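Local atomic coordinates of trwC protein (Escherichia coli, PDB entry 1ZM5), a protein that probably nicks and holds one strand of plasmid DNA to start conjugative transfer, through an N-terminal metal-binding relaxase domain, the part present here. Residues T87-K92 with Q159-A164. Numbering follows the deposited sequence.
With CU (copper (II) ion), chain D; nucleotides of chain A.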
loop_
_atom_site.group_PDB
_atom_site.type_symbol
_atom_site.label_atom_id
_atom_site.label_comp_id
_atom_site.label_asym_id
_atom_site.label_seq_id
_atom_site.Cartn_x
_atom_site.Cartn_y
_atom_site.Cartn_z
ATOM N N THR B 87 0.117 -1.672 2.223
ATOM C CA THR B 87 -0.463 -0.473 1.643
ATOM C C THR B 87 -0.045 0.811 2.345
ATOM O O THR B 87 -0.316 1.007 3.530
ATOM C CB THR B 87 -2.012 -0.572 1.604
ATOM O OG1 THR B 87 -2.386 -1.626 0.709
ATOM C CG2 THR B 87 -2.635 0.727 1.117
ATOM N N PHE B 88 0.618 1.679 1.585
ATOM C CA PHE B 88 1.081 2.970 2.075
ATOM C C PHE B 88 0.120 4.067 1.653
ATOM O O PHE B 88 -0.091 4.285 0.469
ATOM C CB PHE B 88 2.449 3.314 1.489
ATOM C CG PHE B 88 3.513 2.306 1.782
ATOM C CD1 PHE B 88 3.576 1.115 1.067
ATOM C CD2 PHE B 88 4.470 2.564 2.759
ATOM C CE1 PHE B 88 4.586 0.190 1.316
ATOM C CE2 PHE B 88 5.482 1.650 3.018
ATOM C CZ PHE B 88 5.547 0.459 2.299
ATOM N N SER B 89 -0.437 4.777 2.620
ATOM C CA SER B 89 -1.369 5.851 2.319
ATOM C C SER B 89 -0.857 7.153 2.911
ATOM O O SER B 89 -0.608 7.245 4.106
ATOM C CB SER B 89 -2.751 5.530 2.888
ATOM O OG SER B 89 -3.266 4.340 2.322
ATOM N N ALA B 90 -0.722 8.161 2.061
ATOM C CA ALA B 90 -0.222 9.451 2.480
ATOM C C ALA B 90 -1.227 10.230 3.301
ATOM O O ALA B 90 -2.410 9.903 3.333
ATOM C CB ALA B 90 0.172 10.260 1.261
ATOM N N PRO B 91 -0.753 11.262 4.010
ATOM C CA PRO B 91 -1.639 12.094 4.825
ATOM C C PRO B 91 -2.617 12.745 3.858
ATOM O O PRO B 91 -2.281 12.958 2.699
ATOM C CB PRO B 91 -0.679 13.106 5.437
ATOM C CG PRO B 91 0.572 12.295 5.602
ATOM C CD PRO B 91 0.657 11.566 4.296
ATOM N N LYS B 92 -3.816 13.063 4.329
ATOM C CA LYS B 92 -4.834 13.676 3.487
ATOM C C LYS B 92 -4.332 14.934 2.768
ATOM O O LYS B 92 -4.359 15.014 1.543
ATOM C CB LYS B 92 -6.056 14.020 4.337
ATOM C CG LYS B 92 -7.208 14.626 3.545
ATOM C CD LYS B 92 -7.666 13.709 2.415
ATOM C CE LYS B 92 -8.153 12.355 2.951
ATOM N NZ LYS B 92 -8.579 11.437 1.857
ATOM N N GLN B 159 -6.971 10.258 -2.466
ATOM C CA GLN B 159 -6.357 9.336 -1.513
ATOM C C GLN B 159 -5.134 8.696 -2.143
ATOM O O GLN B 159 -5.210 7.605 -2.710
ATOM C CB GLN B 159 -7.382 8.256 -1.117
ATOM C CG GLN B 159 -6.925 7.226 -0.082
ATOM C CD GLN B 159 -6.419 7.839 1.216
ATOM O OE1 GLN B 159 -6.648 9.011 1.503
ATOM N NE2 GLN B 159 -5.730 7.038 2.008
ATOM N N LEU B 160 -4.001 9.378 -2.037
ATOM C CA LEU B 160 -2.766 8.879 -2.625
ATOM C C LEU B 160 -2.237 7.679 -1.861
ATOM O O LEU B 160 -1.900 7.767 -0.677
ATOM C CB LEU B 160 -1.701 9.992 -2.673
ATOM C CG LEU B 160 -0.311 9.607 -3.220
ATOM C CD1 LEU B 160 -0.434 9.087 -4.641
ATOM C CD2 LEU B 160 0.615 10.813 -3.189
ATOM N N HIS B 161 -2.178 6.541 -2.533
ATOM C CA HIS B 161 -1.657 5.356 -1.880
ATOM C C HIS B 161 -1.103 4.335 -2.853
ATOM O O HIS B 161 -1.434 4.331 -4.044
ATOM C CB HIS B 161 -2.718 4.715 -0.977
ATOM C CG HIS B 161 -3.908 4.170 -1.705
ATOM N ND1 HIS B 161 -4.869 4.976 -2.279
ATOM C CD2 HIS B 161 -4.326 2.895 -1.897
ATOM C CE1 HIS B 161 -5.829 4.223 -2.784
ATOM N NE2 HIS B 161 -5.524 2.956 -2.564
ATOM N N THR B 162 -0.231 3.483 -2.340
ATOM C CA THR B 162 0.373 2.451 -3.156
ATOM C C THR B 162 0.209 1.114 -2.461
ATOM O O THR B 162 0.329 1.006 -1.235
ATOM C CB THR B 162 1.889 2.683 -3.362
ATOM O OG1 THR B 162 2.115 3.956 -3.982
ATOM C CG2 THR B 162 2.476 1.580 -4.220
ATOM N N HIS B 163 -0.082 0.104 -3.266
ATOM C CA HIS B 163 -0.215 -1.257 -2.798
ATOM C C HIS B 163 1.109 -1.924 -3.158
ATOM O O HIS B 163 1.431 -2.085 -4.336
ATOM C CB HIS B 163 -1.353 -1.950 -3.534
ATOM C CG HIS B 163 -2.706 -1.424 -3.174
ATOM N ND1 HIS B 163 -3.279 -1.638 -1.938
ATOM C CD2 HIS B 163 -3.582 -0.663 -3.873
ATOM C CE1 HIS B 163 -4.450 -1.025 -1.889
ATOM N NE2 HIS B 163 -4.656 -0.427 -3.050
ATOM N N ALA B 164 1.897 -2.279 -2.152
ATOM C CA ALA B 164 3.166 -2.943 -2.413
ATOM C C ALA B 164 2.897 -4.426 -2.198
ATOM O O ALA B 164 2.910 -4.908 -1.073
ATOM C CB ALA B 164 4.236 -2.445 -1.451
HETATM CU CU CU D . -5.963 1.199 -3.858
ATOM P P DT A 23 -6.801 11.386 9.905
ATOM O OP1 DT A 23 -6.059 12.595 9.511
ATOM O OP2 DT A 23 -7.935 11.492 10.872
ATOM O "O5'" DT A 23 -7.308 10.649 8.581
ATOM C "C5'" DT A 23 -8.151 11.321 7.617
ATOM C "C4'" DT A 23 -7.758 10.906 6.216
ATOM O "O4'" DT A 23 -6.324 10.950 6.141
ATOM C "C3'" DT A 23 -8.192 9.512 5.734
ATOM O "O3'" DT A 23 -9.031 9.813 4.589
ATOM C "C2'" DT A 23 -6.997 9.022 4.924
ATOM C "C1'" DT A 23 -5.833 9.910 5.334
ATOM N N1 DT A 23 -4.612 9.399 5.960
ATOM C C2 DT A 23 -3.926 8.348 5.393
ATOM O O2 DT A 23 -4.354 7.692 4.460
ATOM N N3 DT A 23 -2.702 8.100 5.966
ATOM C C4 DT A 23 -2.129 8.767 7.031
ATOM O O4 DT A 23 -1.016 8.458 7.412
ATOM C C5 DT A 23 -2.934 9.808 7.614
ATOM C C7 DT A 23 -2.405 10.565 8.790
ATOM C C6 DT A 23 -4.126 10.056 7.069
ATOM P P DC A 24 -10.301 8.903 4.190
ATOM O OP1 DC A 24 -10.470 9.048 2.725
ATOM O OP2 DC A 24 -11.406 9.297 5.095
ATOM O "O5'" DC A 24 -9.878 7.397 4.488
ATOM C "C5'" DC A 24 -9.191 6.595 3.519
ATOM C "C4'" DC A 24 -9.067 5.185 4.045
ATOM O "O4'" DC A 24 -8.605 5.274 5.407
ATOM C "C3'" DC A 24 -10.374 4.383 4.085
ATOM O "O3'" DC A 24 -10.152 3.325 3.140
ATOM C "C2'" DC A 24 -10.249 3.556 5.354
ATOM C "C1'" DC A 24 -9.195 4.259 6.193
ATOM N N1 DC A 24 -9.552 4.827 7.498
ATOM C C2 DC A 24 -9.727 3.959 8.572
ATOM O O2 DC A 24 -9.700 2.738 8.356
ATOM N N3 DC A 24 -9.920 4.469 9.812
ATOM C C4 DC A 24 -9.968 5.794 9.985
ATOM N N4 DC A 24 -10.143 6.264 11.224
ATOM C C5 DC A 24 -9.839 6.701 8.892
ATOM C C6 DC A 24 -9.646 6.178 7.677
ATOM P P DG A 22 -6.081 6.605 14.713
ATOM O OP1 DG A 22 -6.121 7.841 15.521
ATOM O OP2 DG A 22 -7.317 5.805 14.529
ATOM O "O5'" DG A 22 -5.506 7.022 13.294
ATOM C "C5'" DG A 22 -4.783 8.239 13.099
ATOM C "C4'" DG A 22 -4.753 8.549 11.621
ATOM O "O4'" DG A 22 -4.474 7.309 10.951
ATOM C "C3'" DG A 22 -6.052 9.087 11.010
ATOM O "O3'" DG A 22 -5.714 10.422 10.602
ATOM C "C2'" DG A 22 -6.098 8.439 9.642
ATOM C "C1'" DG A 22 -5.199 7.223 9.745
ATOM N N9 DG A 22 -5.801 5.898 9.686
ATOM C C8 DG A 22 -6.244 5.115 10.725
ATOM N N7 DG A 22 -6.567 3.908 10.347
ATOM C C5 DG A 22 -6.360 3.916 8.973
ATOM C C6 DG A 22 -6.510 2.891 8.010
ATOM O O6 DG A 22 -6.861 1.722 8.183
ATOM N N1 DG A 22 -6.189 3.339 6.731
ATOM C C2 DG A 22 -5.773 4.619 6.421
ATOM N N2 DG A 22 -5.506 4.888 5.130
ATOM N N3 DG A 22 -5.627 5.569 7.311
ATOM C C4 DG A 22 -5.929 5.152 8.553
HETATM O O HOH W 1 -5.802 4.175 1.806
HETATM O O HOH W 2 -4.672 10.734 2.050
HETATM O O HOH W 3 -7.056 0.944 -1.985
#
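Phe88 and Thr162 form the hydrogen-bonded pair where strands 81-89 and 158-171 run antiparallel in the central sheet of the relaxase domain, with the three-histidine metal site characteristic of relaxases on one face. Their N-H groups and carbonyls bond reciprocally, and beyond them Ala90 N reaches Leu160 O at 3.0 Å.

His161 NE2 and His163 NE2 each bind copper at 2.2 Å, with His150 and a water completing the site. Behind the metal, His163 ND1 donates to Thr87 OG1 (2.8 Å), which lies 28° out of the ring plane. Thr87 OG1 sits beside its own backbone N (chi1 -65°), and Asp85 bonds it too. His161 ND1 gives its hydrogen to Gln159 O (2.7 Å), so both rings are fixed from their far nitrogens.

Gln159 joins the strand pair to the DNA. Its NE2 donates to O2 of DT23 of the DNA strand, chain A (2.9 Å), while OE1 accepts from Lys92 NZ, which also bonds Pro158 O, Phe232 O and OP1 of DC24 of chain A. With an alanine here, thymine O2 is likely to lose this donor and Lys92 NZ one of its partners. On the same base, DT23 N3 donates to Ser89 O at 2.9 Å.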